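Local coordinates for uncharacterized protein (Magnetospirillum magneticum AMB-1, PDB 5MU5) that is a Maf-family glycosyltransferase involved in forming the bacterial flagellum, probably by attaching sugars to flagellin, at residues L242-M246 with Q639-Y643; T249-K254 with I647-D653; E455-F459 with N491-M497; T398-A403 with I479-Y483. One frame throughout, in Å; residues are numbered along the deposited sequence.

Contact 1: residues L242-M246 with Q639-Y643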
loop_
_atom_site.group_PDB
_atom_site.type_symbol
_atom_site.label_atom_id
_atom_site.label_comp_id
_atom_site.label_asym_id
_atom_site.label_seq_id
_atom_site.Cartn_x
_atom_site.Cartn_y
_atom_site.Cartn_z
ATOM N N LEU A 242 6.045 11.398 9.185
ATOM C CA LEU A 242 5.721 12.762 9.536
ATOM C C LEU A 242 6.371 13.784 8.613
ATOM O O LEU A 242 5.704 14.668 8.104
ATOM C CB LEU A 242 6.135 13.045 10.987
ATOM C CG LEU A 242 5.843 14.454 11.491
ATOM C CD1 LEU A 242 4.353 14.741 11.433
ATOM C CD2 LEU A 242 6.373 14.670 12.893
ATOM N N HIS A 243 7.678 13.675 8.406
ATOM C CA HIS A 243 8.398 14.715 7.669
ATOM C C HIS A 243 8.057 14.747 6.206
ATOM O O HIS A 243 8.023 15.825 5.627
ATOM C CB HIS A 243 9.907 14.608 7.874
ATOM C CG HIS A 243 10.318 14.836 9.286
ATOM N ND1 HIS A 243 11.419 14.229 9.850
ATOM C CD2 HIS A 243 9.731 15.552 10.272
ATOM C CE1 HIS A 243 11.521 14.604 11.110
ATOM N NE2 HIS A 243 10.502 15.398 11.395
ATOM N N ASP A 244 7.799 13.584 5.610
ATOM C CA ASP A 244 7.343 13.541 4.216
ATOM C C ASP A 244 5.930 14.115 4.110
ATOM O O ASP A 244 5.610 14.773 3.149
ATOM C CB ASP A 244 7.388 12.110 3.656
ATOM C CG ASP A 244 8.795 11.528 3.666
ATOM O OD1 ASP A 244 9.740 12.255 3.267
ATOM O OD2 ASP A 244 8.966 10.349 4.095
ATOM N N GLU A 245 5.082 13.869 5.099
ATOM C CA GLU A 245 3.740 14.418 5.060
ATOM C C GLU A 245 3.805 15.923 5.211
ATOM O O GLU A 245 3.001 16.620 4.626
ATOM C CB GLU A 245 2.839 13.802 6.121
ATOM C CG GLU A 245 2.596 12.308 5.914
ATOM C CD GLU A 245 1.781 11.973 4.667
ATOM O OE1 GLU A 245 0.830 12.717 4.346
ATOM O OE2 GLU A 245 2.077 10.935 4.024
ATOM N N MET A 246 4.755 16.422 5.998
ATOM C CA MET A 246 4.959 17.860 6.108
ATOM C C MET A 246 5.309 18.432 4.742
ATOM O O MET A 246 4.731 19.436 4.323
ATOM C CB MET A 246 6.061 18.211 7.103
ATOM C CG MET A 246 5.676 18.028 8.555
ATOM S SD MET A 246 7.073 18.395 9.627
ATOM C CE MET A 246 6.222 18.501 11.190
ATOM N N GLN A 639 7.201 19.773 16.757
ATOM C CA GLN A 639 7.528 19.913 15.326
ATOM C C GLN A 639 6.311 20.322 14.514
ATOM O O GLN A 639 6.386 21.181 13.630
ATOM C CB GLN A 639 8.124 18.619 14.772
ATOM C CG GLN A 639 9.574 18.451 15.169
ATOM C CD GLN A 639 10.274 17.333 14.436
ATOM O OE1 GLN A 639 9.667 16.600 13.669
ATOM N NE2 GLN A 639 11.576 17.191 14.685
ATOM N N VAL A 640 5.181 19.714 14.854
ATOM C CA VAL A 640 3.921 19.991 14.188
ATOM C C VAL A 640 3.516 21.452 14.364
ATOM O O VAL A 640 3.131 22.105 13.388
ATOM C CB VAL A 640 2.820 19.028 14.694
ATOM C CG1 VAL A 640 1.419 19.539 14.384
ATOM C CG2 VAL A 640 3.029 17.644 14.094
ATOM N N GLU A 641 3.613 21.950 15.599
ATOM C CA GLU A 641 3.217 23.318 15.923
ATOM C C GLU A 641 4.133 24.332 15.260
ATOM O O GLU A 641 3.678 25.339 14.730
ATOM C CB GLU A 641 3.190 23.534 17.439
ATOM C CG GLU A 641 2.031 22.812 18.119
ATOM C CD GLU A 641 2.100 22.845 19.644
ATOM O OE1 GLU A 641 3.103 23.341 20.212
ATOM O OE2 GLU A 641 1.146 22.342 20.284
ATOM N N TRP A 642 5.428 24.061 15.311
ATOM C CA TRP A 642 6.409 24.869 14.599
ATOM C C TRP A 642 6.179 24.855 13.076
ATOM O O TRP A 642 6.311 25.880 12.413
ATOM C CB TRP A 642 7.801 24.336 14.922
ATOM C CG TRP A 642 8.886 24.862 14.061
ATOM C CD1 TRP A 642 9.536 26.043 14.208
ATOM C CD2 TRP A 642 9.480 24.208 12.927
ATOM N NE1 TRP A 642 10.494 26.177 13.230
ATOM C CE2 TRP A 642 10.474 25.068 12.426
ATOM C CE3 TRP A 642 9.259 22.983 12.282
ATOM C CZ2 TRP A 642 11.262 24.743 11.316
ATOM C CZ3 TRP A 642 10.035 22.664 11.170
ATOM C CH2 TRP A 642 11.025 23.546 10.703
ATOM N N TYR A 643 5.845 23.685 12.531
ATOM C CA TYR A 643 5.648 23.531 11.092
ATOM C C TYR A 643 4.455 24.309 10.586
ATOM O O TYR A 643 4.564 24.996 9.577
ATOM C CB TYR A 643 5.486 22.059 10.724
ATOM C CG TYR A 643 4.863 21.799 9.384
ATOM C CD1 TYR A 643 5.616 21.837 8.229
ATOM C CD2 TYR A 643 3.518 21.490 9.280
ATOM C CE1 TYR A 643 5.037 21.592 6.992
ATOM C CE2 TYR A 643 2.936 21.220 8.053
ATOM C CZ TYR A 643 3.694 21.278 6.908
ATOM O OH TYR A 643 3.113 21.015 5.678
#
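His-243 hands its NE2 proton to OE1 of Gln-639, and the bond is short and nearly straight: NE2 to OE1 is 2.7 Å, with an N-H...O angle of 167°. The oxygen lies almost exactly in the imidazole plane, while the donor is tilted out of the amide's carbonyl plane. The two side chains, both buried, meet at roughly a right angle, and the histidine meets the end of the extended glutamine with its ring edge. CD2 of Leu-242 also comes up to OE1 of Gln-639, at 3.9 Å, giving that oxygen an apolar flank.

One turn further along, Met-246 runs over a face of the Tyr-643 ring. Its CG stands 3.8 Å from the ring centroid, almost on the normal, a CH-pi contact. SD of Met-246 follows obliquely, a Met-aromatic contact with the ring of Tyr-643. CE of Met-246 ends 3.6 Å from the backbone O of Gln-639. The tyrosine ring travels the other way: with CG anti to the backbone N (chi1 162°), it reaches back across the gap, and its OH makes a weak bond to the backbone O of Met-246.

The two segments run nearly parallel, 12° apart, with their axes 11.8 Å from each other, a spacing spanned by these long side chains. Phe-593 of helix 589-609 and Ile-93 of helix 92-107 each touch both segments, so those helices help close the interface between helices 242-257 and 618-646.

Contact 2: residues T249-K254 with I647-D653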
loop_
_atom_site.group_PDB
_atom_site.type_symbol
_atom_site.label_atom_id
_atom_site.label_comp_id
_atom_site.label_asym_id
_atom_site.label_seq_id
_atom_site.Cartn_x
_atom_site.Cartn_y
_atom_site.Cartn_z
ATOM N N THR A 249 2.211 18.384 2.199
ATOM C CA THR A 249 1.236 19.382 2.575
ATOM C C THR A 249 1.796 20.789 2.344
ATOM O O THR A 249 1.043 21.674 1.942
ATOM C CB THR A 249 0.763 19.169 4.036
ATOM O OG1 THR A 249 0.017 17.958 4.119
ATOM C CG2 THR A 249 -0.120 20.281 4.513
ATOM N N ARG A 250 3.091 21.001 2.581
ATOM C CA ARG A 250 3.703 22.306 2.294
ATOM C C ARG A 250 3.678 22.601 0.779
ATOM O O ARG A 250 3.301 23.688 0.349
ATOM C CB ARG A 250 5.137 22.368 2.787
ATOM C CG ARG A 250 5.820 23.706 2.552
ATOM C CD ARG A 250 7.327 23.554 2.544
ATOM N NE ARG A 250 7.760 22.902 1.313
ATOM C CZ ARG A 250 7.991 23.536 0.164
ATOM N NH1 ARG A 250 7.862 24.853 0.075
ATOM N NH2 ARG A 250 8.349 22.837 -0.899
ATOM N N ALA A 251 4.075 21.622 -0.020
ATOM C CA ALA A 251 4.045 21.770 -1.476
ATOM C C ALA A 251 2.637 22.140 -1.923
ATOM O O ALA A 251 2.441 23.115 -2.629
ATOM C CB ALA A 251 4.497 20.477 -2.168
ATOM N N SER A 252 1.658 21.363 -1.481
ATOM C CA SER A 252 0.277 21.567 -1.891
ATOM C C SER A 252 -0.235 22.918 -1.423
ATOM O O SER A 252 -0.907 23.612 -2.171
ATOM C CB SER A 252 -0.609 20.443 -1.364
ATOM O OG SER A 252 -1.910 20.536 -1.931
ATOM N N TYR A 253 0.099 23.279 -0.192
ATOM C CA TYR A 253 -0.285 24.561 0.373
ATOM C C TYR A 253 0.217 25.672 -0.545
ATOM O O TYR A 253 -0.554 26.511 -0.972
ATOM C CB TYR A 253 0.314 24.720 1.772
ATOM C CG TYR A 253 0.084 26.059 2.441
ATOM C CD1 TYR A 253 0.779 27.196 2.029
ATOM C CD2 TYR A 253 -0.792 26.181 3.521
ATOM C CE1 TYR A 253 0.580 28.412 2.644
ATOM C CE2 TYR A 253 -0.989 27.394 4.139
ATOM C CZ TYR A 253 -0.297 28.503 3.687
ATOM O OH TYR A 253 -0.466 29.714 4.301
ATOM N N LYS A 254 1.505 25.648 -0.872
ATOM C CA LYS A 254 2.104 26.706 -1.688
ATOM C C LYS A 254 1.587 26.687 -3.107
ATOM O O LYS A 254 1.437 27.720 -3.710
ATOM C CB LYS A 254 3.616 26.573 -1.731
ATOM C CG LYS A 254 4.279 26.634 -0.379
ATOM C CD LYS A 254 4.148 27.980 0.272
ATOM C CE LYS A 254 5.025 28.985 -0.435
ATOM N NZ LYS A 254 4.973 30.280 0.278
ATOM N N ILE A 647 4.613 27.243 7.781
ATOM C CA ILE A 647 4.369 26.518 6.532
ATOM C C ILE A 647 4.578 27.400 5.280
ATOM O O ILE A 647 5.141 26.945 4.277
ATOM C CB ILE A 647 2.988 25.807 6.557
ATOM C CG1 ILE A 647 2.857 24.872 5.357
ATOM C CG2 ILE A 647 1.839 26.802 6.604
ATOM C CD1 ILE A 647 1.736 23.861 5.488
ATOM N N GLU A 648 4.184 28.668 5.377
ATOM C CA GLU A 648 4.269 29.613 4.266
ATOM C C GLU A 648 5.697 30.137 4.063
ATOM O O GLU A 648 6.126 30.403 2.933
ATOM C CB GLU A 648 3.312 30.791 4.540
ATOM C CG GLU A 648 2.831 31.542 3.306
ATOM C CD GLU A 648 1.580 32.368 3.589
ATOM O OE1 GLU A 648 1.685 33.412 4.261
ATOM O OE2 GLU A 648 0.481 31.973 3.145
ATOM N N ALA A 649 6.437 30.263 5.157
ATOM C CA ALA A 649 7.750 30.904 5.128
ATOM C C ALA A 649 8.894 30.020 4.633
ATOM O O ALA A 649 9.922 30.537 4.210
ATOM C CB ALA A 649 8.081 31.471 6.499
ATOM N N PHE A 650 8.750 28.699 4.678
ATOM C CA PHE A 650 9.825 27.833 4.163
ATOM C C PHE A 650 10.079 28.175 2.700
ATOM O O PHE A 650 9.152 28.175 1.906
ATOM C CB PHE A 650 9.480 26.343 4.277
ATOM C CG PHE A 650 9.280 25.868 5.686
ATOM C CD1 PHE A 650 10.351 25.825 6.575
ATOM C CD2 PHE A 650 8.025 25.443 6.119
ATOM C CE1 PHE A 650 10.171 25.379 7.879
ATOM C CE2 PHE A 650 7.840 24.992 7.420
ATOM C CZ PHE A 650 8.912 24.966 8.300
ATOM N N GLU A 651 11.324 28.486 2.351
ATOM C CA GLU A 651 11.678 28.829 0.969
ATOM C C GLU A 651 11.650 27.630 0.021
ATOM O O GLU A 651 11.444 27.801 -1.177
ATOM C CB GLU A 651 13.055 29.485 0.928
ATOM C CG GLU A 651 13.086 30.854 1.593
ATOM C CD GLU A 651 14.494 31.355 1.898
ATOM O OE1 GLU A 651 15.457 30.559 1.839
ATOM O OE2 GLU A 651 14.636 32.557 2.219
ATOM N N SER A 652 11.884 26.428 0.552
ATOM C CA SER A 652 11.852 25.199 -0.246
ATOM C C SER A 652 11.784 23.955 0.637
ATOM O O SER A 652 11.973 24.021 1.858
ATOM C CB SER A 652 13.094 25.090 -1.129
ATOM O OG SER A 652 14.188 24.579 -0.386
ATOM N N ASP A 653 11.539 22.818 -0.001
ATOM C CA ASP A 653 11.491 21.526 0.684
ATOM C C ASP A 653 12.794 21.222 1.408
ATOM O O ASP A 653 12.779 20.585 2.471
ATOM C CB ASP A 653 11.243 20.384 -0.317
ATOM C CG ASP A 653 12.388 20.217 -1.344
ATOM O OD1 ASP A 653 13.024 21.241 -1.714
ATOM O OD2 ASP A 653 12.651 19.067 -1.777
HETATM O O HOH W 1 6.938 26.762 2.032
#
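The turn joining helix 618-646 to helix 653-661 in the Maf helical bundle domain, with Ser-652 as N-cap of the second helix, lays Ile-647, Glu-648 and Phe-650 against Arg-250, Tyr-253 and Lys-254 of helix 242-257. Ile-647 is the apolar wedge: its CG2 sits over one face of the Tyr-253 ring, 4.1 Å from the centroid, while CD1 of Ile-647 lies by the root of the ring, near CG and CD2 of Tyr-253. At the far edge of that ring Tyr-253 OH donates to Glu-648 OE2 at 2.7 Å, meeting the carboxylate from above its plane; OE2 also forms a salt bridge with Arg-257.

Lys-254, folded back at chi2 and chi3, brings NZ to the backbone O of Glu-648 (2.9 Å) on a lone pair. Arg-250 runs along the turn, with CD 3.9 Å from Phe-650 CB, and its NE forms a salt bridge with Glu-247. One face of its guanidinium lies against the Ser-652–Asp-653 peptide, whose carbonyl carbon, Ser-652 C, sits over the centre. A water in the guanidinium plane accepts from Arg-250 NH1 at 2.9 Å and donates to two backbone oxygens of the turn, Ile-647 O and Phe-650 O.

Contact 3: residues E455-F459 with N491-M497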
loop_
_atom_site.group_PDB
_atom_site.type_symbol
_atom_site.label_atom_id
_atom_site.label_comp_id
_atom_site.label_asym_id
_atom_site.label_seq_id
_atom_site.Cartn_x
_atom_site.Cartn_y
_atom_site.Cartn_z
ATOM N N GLU A 455 11.908 -10.419 -19.722
ATOM C CA GLU A 455 10.488 -10.221 -19.951
ATOM C C GLU A 455 10.198 -10.223 -21.434
ATOM O O GLU A 455 11.040 -9.826 -22.213
ATOM C CB GLU A 455 10.034 -8.885 -19.354
ATOM C CG GLU A 455 10.076 -8.820 -17.836
ATOM C CD GLU A 455 9.225 -9.891 -17.152
ATOM O OE1 GLU A 455 8.034 -10.054 -17.513
ATOM O OE2 GLU A 455 9.752 -10.581 -16.254
ATOM N N PRO A 456 8.999 -10.661 -21.834
ATOM C CA PRO A 456 8.701 -10.596 -23.259
ATOM C C PRO A 456 8.738 -9.146 -23.741
ATOM O O PRO A 456 8.318 -8.232 -23.017
ATOM C CB PRO A 456 7.272 -11.174 -23.363
ATOM C CG PRO A 456 6.725 -11.106 -21.988
ATOM C CD PRO A 456 7.892 -11.271 -21.074
ATOM N N GLY A 457 9.257 -8.950 -24.942
ATOM C CA GLY A 457 9.411 -7.636 -25.499
ATOM C C GLY A 457 8.206 -7.255 -26.316
ATOM O O GLY A 457 7.502 -8.120 -26.833
ATOM N N ASN A 458 7.968 -5.954 -26.430
ATOM C CA ASN A 458 6.884 -5.436 -27.256
ATOM C C ASN A 458 6.990 -5.922 -28.710
ATOM O O ASN A 458 5.973 -6.297 -29.330
ATOM C CB ASN A 458 6.894 -3.914 -27.213
ATOM C CG ASN A 458 5.722 -3.293 -27.949
ATOM O OD1 ASN A 458 4.565 -3.637 -27.703
ATOM N ND2 ASN A 458 6.019 -2.341 -28.839
ATOM N N PHE A 459 8.205 -5.911 -29.250
ATOM C CA PHE A 459 8.446 -6.411 -30.617
ATOM C C PHE A 459 9.010 -7.815 -30.579
ATOM O O PHE A 459 9.848 -8.196 -31.409
ATOM C CB PHE A 459 9.345 -5.450 -31.427
ATOM C CG PHE A 459 8.704 -4.110 -31.662
ATOM C CD1 PHE A 459 7.453 -4.027 -32.258
ATOM C CD2 PHE A 459 9.316 -2.946 -31.242
ATOM C CE1 PHE A 459 6.833 -2.804 -32.442
ATOM C CE2 PHE A 459 8.711 -1.716 -31.438
ATOM C CZ PHE A 459 7.470 -1.643 -32.036
ATOM N N ASN A 491 1.749 0.514 -28.868
ATOM C CA ASN A 491 3.057 0.699 -28.275
ATOM C C ASN A 491 4.053 0.662 -29.405
ATOM O O ASN A 491 4.192 -0.371 -30.049
ATOM C CB ASN A 491 3.361 -0.392 -27.256
ATOM C CG ASN A 491 4.657 -0.142 -26.499
ATOM O OD1 ASN A 491 5.319 0.900 -26.667
ATOM N ND2 ASN A 491 5.028 -1.096 -25.651
ATOM N N CYS A 492 4.701 1.802 -29.658
ATOM C CA CYS A 492 5.749 1.912 -30.665
ATOM C C CYS A 492 7.154 1.784 -30.072
ATOM O O CYS A 492 8.155 1.796 -30.812
ATOM C CB CYS A 492 5.632 3.248 -31.426
ATOM S SG CYS A 492 4.022 3.541 -32.232
ATOM N N SER A 493 7.232 1.643 -28.745
ATOM C CA SER A 493 8.505 1.561 -28.033
ATOM C C SER A 493 9.179 0.193 -28.184
ATOM O O SER A 493 8.519 -0.838 -28.175
ATOM C CB SER A 493 8.286 1.836 -26.546
ATOM O OG SER A 493 7.525 3.011 -26.373
ATOM N N ASP A 494 10.500 0.182 -28.295
ATOM C CA ASP A 494 11.216 -1.075 -28.373
ATOM C C ASP A 494 11.624 -1.509 -26.965
ATOM O O ASP A 494 12.795 -1.490 -26.620
ATOM C CB ASP A 494 12.431 -0.981 -29.303
ATOM C CG ASP A 494 13.060 -2.371 -29.596
ATOM O OD1 ASP A 494 12.432 -3.431 -29.330
ATOM O OD2 ASP A 494 14.200 -2.398 -30.089
ATOM N N GLY A 495 10.644 -1.898 -26.152
ATOM C CA GLY A 495 10.901 -2.309 -24.767
ATOM C C GLY A 495 9.982 -3.443 -24.416
ATOM O O GLY A 495 9.682 -4.265 -25.277
ATOM N N VAL A 496 9.528 -3.494 -23.163
ATOM C CA VAL A 496 8.639 -4.567 -22.723
ATOM C C VAL A 496 7.254 -4.511 -23.357
ATOM O O VAL A 496 6.756 -3.444 -23.720
ATOM C CB VAL A 496 8.351 -4.577 -21.197
ATOM C CG1 VAL A 496 9.607 -4.766 -20.395
ATOM C CG2 VAL A 496 7.584 -3.332 -20.756
ATOM N N MET A 497 6.634 -5.681 -23.425
ATOM C CA MET A 497 5.239 -5.823 -23.793
ATOM C C MET A 497 4.376 -5.273 -22.637
ATOM O O MET A 497 4.561 -5.618 -21.459
ATOM C CB MET A 497 4.916 -7.318 -24.005
ATOM C CG MET A 497 3.490 -7.596 -24.468
ATOM S SD MET A 497 3.152 -6.931 -26.123
ATOM C CE MET A 497 3.817 -8.309 -27.079
HETATM O O HOH W 2 6.411 -7.596 -20.455
HETATM O O HOH W 3 3.204 -3.376 -25.482
HETATM O O HOH W 4 10.373 -4.622 -27.900
#
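Two flat groups of the 455-459 segment, the Asn-458 amide and the Phe-459 ring, are pressed onto the 491-497 loop. The Asn-458 amide stacks on that of Asn-491, their planes 30° apart, with CG of Asn-458 only 3.3 Å from ND2 of Asn-491. ND2 of Asn-458 itself lies over one face of the Phe-459 ring, toward the rim. The edge of this ring turns to oxygens of the loop: Cys-492 O is 3.6 Å from CE2 of Phe-459, and near CD2 is Asp-494 OD1, an oxygen that also forms a salt bridge with Arg-419.

With CG anti to the backbone N (chi1 -175°), Asn-458 enters the bend of the loop. ND2 of Asn-458 donates to Asn-491 O at 2.9 Å, from above that carbonyl plane, and to Ser-493 O at 3.0 Å in a more bent bond, 140° at the hydrogen. The bend contains an Asx turn, Asn-491 OD1 accepting from Ser-493 N, and a water bridges Asn-458 OD1 to Asn-491 ND2.

Beside the amide the backbones form a single bridge at Gly-457 and Val-496. Asn-458 N donates to Gly-495 O at 2.7 Å and Met-497 N to Pro-456 O at 3.1 Å.

Strand 453-456, an outer member of the small antiparallel sheet, is thereby attached to the loop between strands 488-491 and 502-503 of the large mixed sheet. Val-496 packs on strand 462-465 and on Arg-473 of helix 467-482, and Pro-503 of strand 502-503 touches both Asn-458 and Met-497.

Contact 4: residues T398-A403 with I479-Y483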
loop_
_atom_site.group_PDB
_atom_site.type_symbol
_atom_site.label_atom_id
_atom_site.label_comp_id
_atom_site.label_asym_id
_atom_site.label_seq_id
_atom_site.Cartn_x
_atom_site.Cartn_y
_atom_site.Cartn_z
ATOM N N THR A 398 -0.279 8.668 -18.937
ATOM C CA THR A 398 -1.247 7.750 -19.505
ATOM C C THR A 398 -2.594 7.893 -18.832
ATOM O O THR A 398 -3.623 7.967 -19.502
ATOM C CB THR A 398 -0.751 6.326 -19.357
ATOM O OG1 THR A 398 0.509 6.224 -20.030
ATOM C CG2 THR A 398 -1.748 5.348 -19.945
ATOM N N THR A 399 -2.604 7.957 -17.507
ATOM C CA THR A 399 -3.871 8.013 -16.785
ATOM C C THR A 399 -4.516 9.385 -16.984
ATOM O O THR A 399 -5.741 9.473 -17.120
ATOM C CB THR A 399 -3.747 7.633 -15.281
ATOM O OG1 THR A 399 -5.058 7.540 -14.702
ATOM C CG2 THR A 399 -2.974 8.670 -14.498
ATOM N N ALA A 400 -3.693 10.439 -17.035
ATOM C CA ALA A 400 -4.206 11.801 -17.279
ATOM C C ALA A 400 -4.869 11.850 -18.638
ATOM O O ALA A 400 -5.936 12.427 -18.788
ATOM C CB ALA A 400 -3.101 12.842 -17.209
ATOM N N ALA A 401 -4.238 11.241 -19.632
ATOM C CA ALA A 401 -4.771 11.263 -20.994
ATOM C C ALA A 401 -6.137 10.586 -21.096
ATOM O O ALA A 401 -7.038 11.082 -21.763
ATOM C CB ALA A 401 -3.796 10.607 -21.944
ATOM N N LEU A 402 -6.283 9.452 -20.424
ATOM C CA LEU A 402 -7.534 8.710 -20.445
ATOM C C LEU A 402 -8.605 9.468 -19.679
ATOM O O LEU A 402 -9.753 9.514 -20.092
ATOM C CB LEU A 402 -7.334 7.301 -19.857
ATOM C CG LEU A 402 -6.447 6.405 -20.716
ATOM C CD1 LEU A 402 -5.921 5.232 -19.893
ATOM C CD2 LEU A 402 -7.198 5.924 -21.956
ATOM N N ALA A 403 -8.207 10.101 -18.583
ATOM C CA ALA A 403 -9.133 10.877 -17.774
ATOM C C ALA A 403 -9.708 12.076 -18.565
ATOM O O ALA A 403 -10.909 12.370 -18.483
ATOM C CB ALA A 403 -8.442 11.334 -16.511
ATOM N N ILE A 479 -4.484 0.610 -16.089
ATOM C CA ILE A 479 -5.321 1.796 -16.364
ATOM C C ILE A 479 -5.889 1.724 -17.775
ATOM O O ILE A 479 -7.062 1.998 -18.002
ATOM C CB ILE A 479 -4.596 3.153 -16.089
ATOM C CG1 ILE A 479 -5.600 4.305 -16.033
ATOM C CG2 ILE A 479 -3.537 3.453 -17.126
ATOM C CD1 ILE A 479 -6.557 4.220 -14.868
ATOM N N ILE A 480 -5.087 1.287 -18.727
ATOM C CA ILE A 480 -5.573 1.193 -20.092
ATOM C C ILE A 480 -6.735 0.216 -20.173
ATOM O O ILE A 480 -7.761 0.511 -20.799
ATOM C CB ILE A 480 -4.446 0.860 -21.070
ATOM C CG1 ILE A 480 -3.519 2.083 -21.196
ATOM C CG2 ILE A 480 -5.009 0.545 -22.436
ATOM C CD1 ILE A 480 -2.171 1.796 -21.820
ATOM N N GLY A 481 -6.587 -0.933 -19.515
ATOM C CA GLY A 481 -7.655 -1.920 -19.437
ATOM C C GLY A 481 -8.993 -1.401 -18.925
ATOM O O GLY A 481 -10.024 -1.782 -19.423
ATOM N N ARG A 482 -8.984 -0.509 -17.955
ATOM C CA ARG A 482 -10.236 0.054 -17.437
ATOM C C ARG A 482 -11.020 0.928 -18.440
ATOM O O ARG A 482 -12.186 1.219 -18.210
ATOM C CB ARG A 482 -9.973 0.824 -16.154
ATOM C CG ARG A 482 -9.475 -0.077 -15.032
ATOM C CD ARG A 482 -9.120 0.698 -13.774
ATOM N NE ARG A 482 -10.299 1.380 -13.250
ATOM C CZ ARG A 482 -10.288 2.333 -12.319
ATOM N NH1 ARG A 482 -9.143 2.749 -11.780
ATOM N NH2 ARG A 482 -11.441 2.880 -11.930
ATOM N N TYR A 483 -10.407 1.319 -19.558
ATOM C CA TYR A 483 -11.091 2.132 -20.565
ATOM C C TYR A 483 -11.339 1.393 -21.864
ATOM O O TYR A 483 -11.717 1.997 -22.869
ATOM C CB TYR A 483 -10.267 3.397 -20.847
ATOM C CG TYR A 483 -10.236 4.418 -19.722
ATOM C CD1 TYR A 483 -9.326 4.308 -18.684
ATOM C CD2 TYR A 483 -11.113 5.481 -19.706
ATOM C CE1 TYR A 483 -9.284 5.242 -17.654
ATOM C CE2 TYR A 483 -11.073 6.437 -18.706
ATOM C CZ TYR A 483 -10.162 6.313 -17.684
ATOM O OH TYR A 483 -10.125 7.246 -16.695
HETATM O O HOH W 5 -7.920 7.932 -15.484
#
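Leu-402, Tyr-483 and Ile-479 bury most of the surface here, and the leucine stands at the centre. Its CB lies over the middle of the Tyr-483 ring, 3.6 Å from the centroid and 14° off the normal, a CH-pi contact. CD1 of Leu-402 then slips past the ring, 3.7 Å from CD1 of Tyr-483, toward Ile-479, where it meets CG1 of that residue at 4.0 Å. CD2 stays over the root of the ring.

Tyr-483, one turn on from Ile-479, has CG anti to the carbonyl carbon (chi1 -70°); its ring is laid against helix 393-404, and the OH end reaches the backbone of Ala-403. Ile-479 splits its branches between two threonines: CG1 lies 3.5 Å from Thr-399 OG1, whereas CG2 is 3.8 Å from Thr-398 CG2. CG2 of Thr-398 also touches CG1 of Ile-480.

The two helices precede neighbouring parallel strands, 408-412 and 488-491, and helix 467-482 belongs to the crossover from one strand to the other. Arg-407 touches Tyr-483 and donates a hydrogen bond from NH1 to Leu-402 O.

Direct contact between the segments is thus mostly aliphatic and CH-pi, methyls and methylenes meeting each other and a ring face, and therefore rests on close fit. Polarity returns at one margin, where a water donates to Thr-399 OG1 at 3.0 Å and lies 2.6 Å from Tyr-483 OH. Since Thr-399 OG1 is also bonded to Asp-387 O, the water connects the tyrosine hydroxyl to a hydroxyl that already has a partner in the backbone.

In the fold
From the N terminus, the chain reaches helix 242-257, which supplies the first segments of contacts 1 and 2. Their partners arrive almost four hundred residues later, in helix 618-646 and the turn after it, so the two long loops cross; the contacts touch, Tyr-643 lying against Thr-249 and Arg-250. Nested inside both are contacts 4 and 3, which also cross: 398-403 opens first, then 455-459, then 479-483 and 491-497 close them. Contact 4 packs together two helices beside the large mixed sheet, and contact 3 joins the small antiparallel sheet to a loop at that sheet's edge. Contacts 1 and 2, whose centres lie 31 to 43 Å from theirs, fasten helix 242-257 to the C-terminal helical bundle.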